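Local coordinates for protein inositol 2-dehydrogenase/D-chiro-inositol 3-dehydrogenase (Lactobacillus casei, PDB 4MIY) that catalyses the NAD-dependent oxidation of myo-inositol to 2-keto-myo-inositol and also oxidises D-chiro-inositol to its 1-keto product, at residues E177-H182 and A304-I309. Residues are numbered along the deposited sequence; the frame is centred on the assembly and turned at random.
Sequences EIDEMH and AWDGYI
The imidazole of H182 reaches from one helix to the other, with I309 over a face and D306 at an edge. The methyl CG2 of I309 sits 4.0 Å from the ring centroid in a CH-pi contact, while the other arm of the isoleucine brings CD1 within 3.7 Å of H182 CE1. At the rim, D306 OD1 lies in the ring plane, 3.4 Å from H182 CE1, and the carboxylate is turned 28° from the imidazole. With chi1 at 73°, H182 holds CG between its own backbone N and carbonyl carbon, which carries the ring out to the second helix. The polar link is made by one water near the ring plane, which is hydrogen-bonded to H182 NE2 (2.6 Å) and donates to D179 OD1 (2.7 Å) and to the backbone O of D306. D179, its CG anti to the backbone N, swings OD1 to within 4.5 Å of D306 OD1, and R128 forms salt bridges with both oxygens, probably offsetting the repulsion between the two acids. D306 OD2 is hydrogen-bonded to the backbone N of S303, just before its helix, and Y189 meets the H182 ring with its plane nearly perpendicular. An alanine in place of H182 would probably leave the water without its imidazole partner and open a gap beside the branches of I309. Segments 177-182 and 304-309, parts of helices 168-185 and 304-323 in the C-terminal alpha/beta domain, have axes 9.9 Å apart at closest approach and N-to-C directions 116° apart, with the side chain of D179 about 10 Å from the bound NAD. Their junction combines a small apolar contact with a water-mediated bridge, and its paired acids probably rely on R128 to balance their charge.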
loop_
_atom_site.group_PDB
_atom_site.type_symbol
_atom_site.label_atom_id
_atom_site.label_comp_id
_atom_site.label_asym_id
_atom_site.label_seq_id
_atom_site.Cartn_x
_atom_site.Cartn_y
_atom_site.Cartn_z
ATOM N N GLU A 177 -17.799 17.729 -5.425
ATOM C CA GLU A 177 -18.238 16.475 -5.968
ATOM C C GLU A 177 -19.372 16.680 -6.965
ATOM O O GLU A 177 -19.467 15.987 -7.929
ATOM C CB GLU A 177 -18.679 15.531 -4.852
ATOM C CG GLU A 177 -17.560 14.867 -4.049
ATOM C CD GLU A 177 -16.810 15.781 -3.101
ATOM O OE1 GLU A 177 -17.373 16.751 -2.630
ATOM O OE2 GLU A 177 -15.642 15.509 -2.880
ATOM N N ILE A 178 -20.224 17.652 -6.699
ATOM C CA ILE A 178 -21.311 17.957 -7.603
ATOM C C ILE A 178 -20.816 18.343 -8.982
ATOM O O ILE A 178 -21.309 17.853 -9.946
ATOM C CB ILE A 178 -22.226 19.026 -7.037
ATOM C CG1 ILE A 178 -23.148 18.411 -5.982
ATOM C CG2 ILE A 178 -23.043 19.627 -8.127
ATOM C CD1 ILE A 178 -23.787 19.434 -5.098
ATOM N N ASP A 179 -19.790 19.168 -9.056
ATOM C CA ASP A 179 -19.210 19.456 -10.335
ATOM C C ASP A 179 -18.436 18.284 -10.933
ATOM O O ASP A 179 -18.469 18.051 -12.114
ATOM C CB ASP A 179 -18.313 20.656 -10.289
ATOM C CG ASP A 179 -17.582 20.860 -11.592
ATOM O OD1 ASP A 179 -18.172 21.366 -12.541
ATOM O OD2 ASP A 179 -16.437 20.463 -11.667
ATOM N N GLU A 180 -17.761 17.546 -10.085
ATOM C CA GLU A 180 -16.828 16.506 -10.511
ATOM C C GLU A 180 -17.465 15.291 -11.142
ATOM O O GLU A 180 -16.999 14.805 -12.110
ATOM C CB GLU A 180 -16.030 16.053 -9.282
ATOM C CG GLU A 180 -14.922 15.114 -9.522
ATOM C CD GLU A 180 -14.241 14.725 -8.235
ATOM O OE1 GLU A 180 -13.648 15.566 -7.605
ATOM O OE2 GLU A 180 -14.324 13.554 -7.895
ATOM N N MET A 181 -18.558 14.819 -10.584
ATOM C CA MET A 181 -19.082 13.547 -11.020
ATOM C C MET A 181 -19.669 13.482 -12.429
ATOM O O MET A 181 -19.485 12.542 -13.115
ATOM C CB MET A 181 -20.078 12.983 -10.010
ATOM C CG MET A 181 -19.528 12.805 -8.603
ATOM S SD MET A 181 -18.073 11.745 -8.567
ATOM C CE MET A 181 -17.636 11.939 -6.844
ATOM N N HIS A 182 -20.414 14.499 -12.804
ATOM C CA HIS A 182 -20.966 14.532 -14.124
ATOM C C HIS A 182 -19.888 14.653 -15.199
ATOM O O HIS A 182 -20.001 14.049 -16.222
ATOM C CB HIS A 182 -22.110 15.559 -14.253
ATOM C CG HIS A 182 -21.686 16.989 -14.253
ATOM N ND1 HIS A 182 -21.311 17.656 -15.391
ATOM C CD2 HIS A 182 -21.657 17.902 -13.262
ATOM C CE1 HIS A 182 -20.996 18.891 -15.081
ATOM N NE2 HIS A 182 -21.208 19.074 -13.798
ATOM N N ALA A 304 -19.902 28.370 -17.628
ATOM C CA ALA A 304 -21.068 28.854 -16.953
ATOM C C ALA A 304 -22.132 27.797 -16.980
ATOM O O ALA A 304 -22.912 27.714 -16.071
ATOM C CB ALA A 304 -21.567 30.129 -17.583
ATOM N N TRP A 305 -22.159 26.981 -18.004
ATOM C CA TRP A 305 -23.080 25.883 -18.000
ATOM C C TRP A 305 -22.787 24.928 -16.822
ATOM O O TRP A 305 -23.679 24.490 -16.160
ATOM C CB TRP A 305 -23.079 25.129 -19.316
ATOM C CG TRP A 305 -24.171 24.147 -19.428
ATOM C CD1 TRP A 305 -24.083 22.823 -19.324
ATOM C CD2 TRP A 305 -25.534 24.444 -19.652
ATOM N NE1 TRP A 305 -25.307 22.255 -19.478
ATOM C CE2 TRP A 305 -26.218 23.245 -19.670
ATOM C CE3 TRP A 305 -26.237 25.618 -19.843
ATOM C CZ2 TRP A 305 -27.578 23.178 -19.881
ATOM C CZ3 TRP A 305 -27.591 25.546 -20.059
ATOM C CH2 TRP A 305 -28.240 24.347 -20.060
ATOM N N ASP A 306 -21.525 24.579 -16.637
ATOM C CA ASP A 306 -21.108 23.805 -15.478
ATOM C C ASP A 306 -21.527 24.467 -14.188
ATOM O O ASP A 306 -21.973 23.834 -13.292
ATOM C CB ASP A 306 -19.593 23.582 -15.516
ATOM C CG ASP A 306 -19.169 22.689 -16.656
ATOM O OD1 ASP A 306 -19.704 21.593 -16.780
ATOM O OD2 ASP A 306 -18.316 23.094 -17.409
ATOM N N GLY A 307 -21.392 25.761 -14.111
ATOM C CA GLY A 307 -21.863 26.481 -12.964
ATOM C C GLY A 307 -23.357 26.379 -12.738
ATOM O O GLY A 307 -23.805 26.284 -11.635
ATOM N N TYR A 308 -24.094 26.370 -13.816
ATOM C CA TYR A 308 -25.512 26.210 -13.754
ATOM C C TYR A 308 -25.925 24.817 -13.307
ATOM O O TYR A 308 -26.778 24.666 -12.489
ATOM C CB TYR A 308 -26.091 26.597 -15.114
ATOM C CG TYR A 308 -27.592 26.592 -15.284
ATOM C CD1 TYR A 308 -28.417 27.237 -14.423
ATOM C CD2 TYR A 308 -28.148 25.944 -16.346
ATOM C CE1 TYR A 308 -29.779 27.238 -14.633
ATOM C CE2 TYR A 308 -29.457 25.951 -16.568
ATOM C CZ TYR A 308 -30.284 26.577 -15.703
ATOM O OH TYR A 308 -31.639 26.527 -15.954
ATOM N N ILE A 309 -25.281 23.800 -13.837
ATOM C CA ILE A 309 -25.519 22.457 -13.377
ATOM C C ILE A 309 -25.267 22.356 -11.884
ATOM O O ILE A 309 -26.016 21.751 -11.179
ATOM C CB ILE A 309 -24.631 21.467 -14.085
ATOM C CG1 ILE A 309 -25.005 21.379 -15.556
ATOM C CG2 ILE A 309 -24.738 20.099 -13.453
ATOM C CD1 ILE A 309 -23.945 20.745 -16.391
HETATM O O HOH W 1 -20.884 21.375 -12.541
#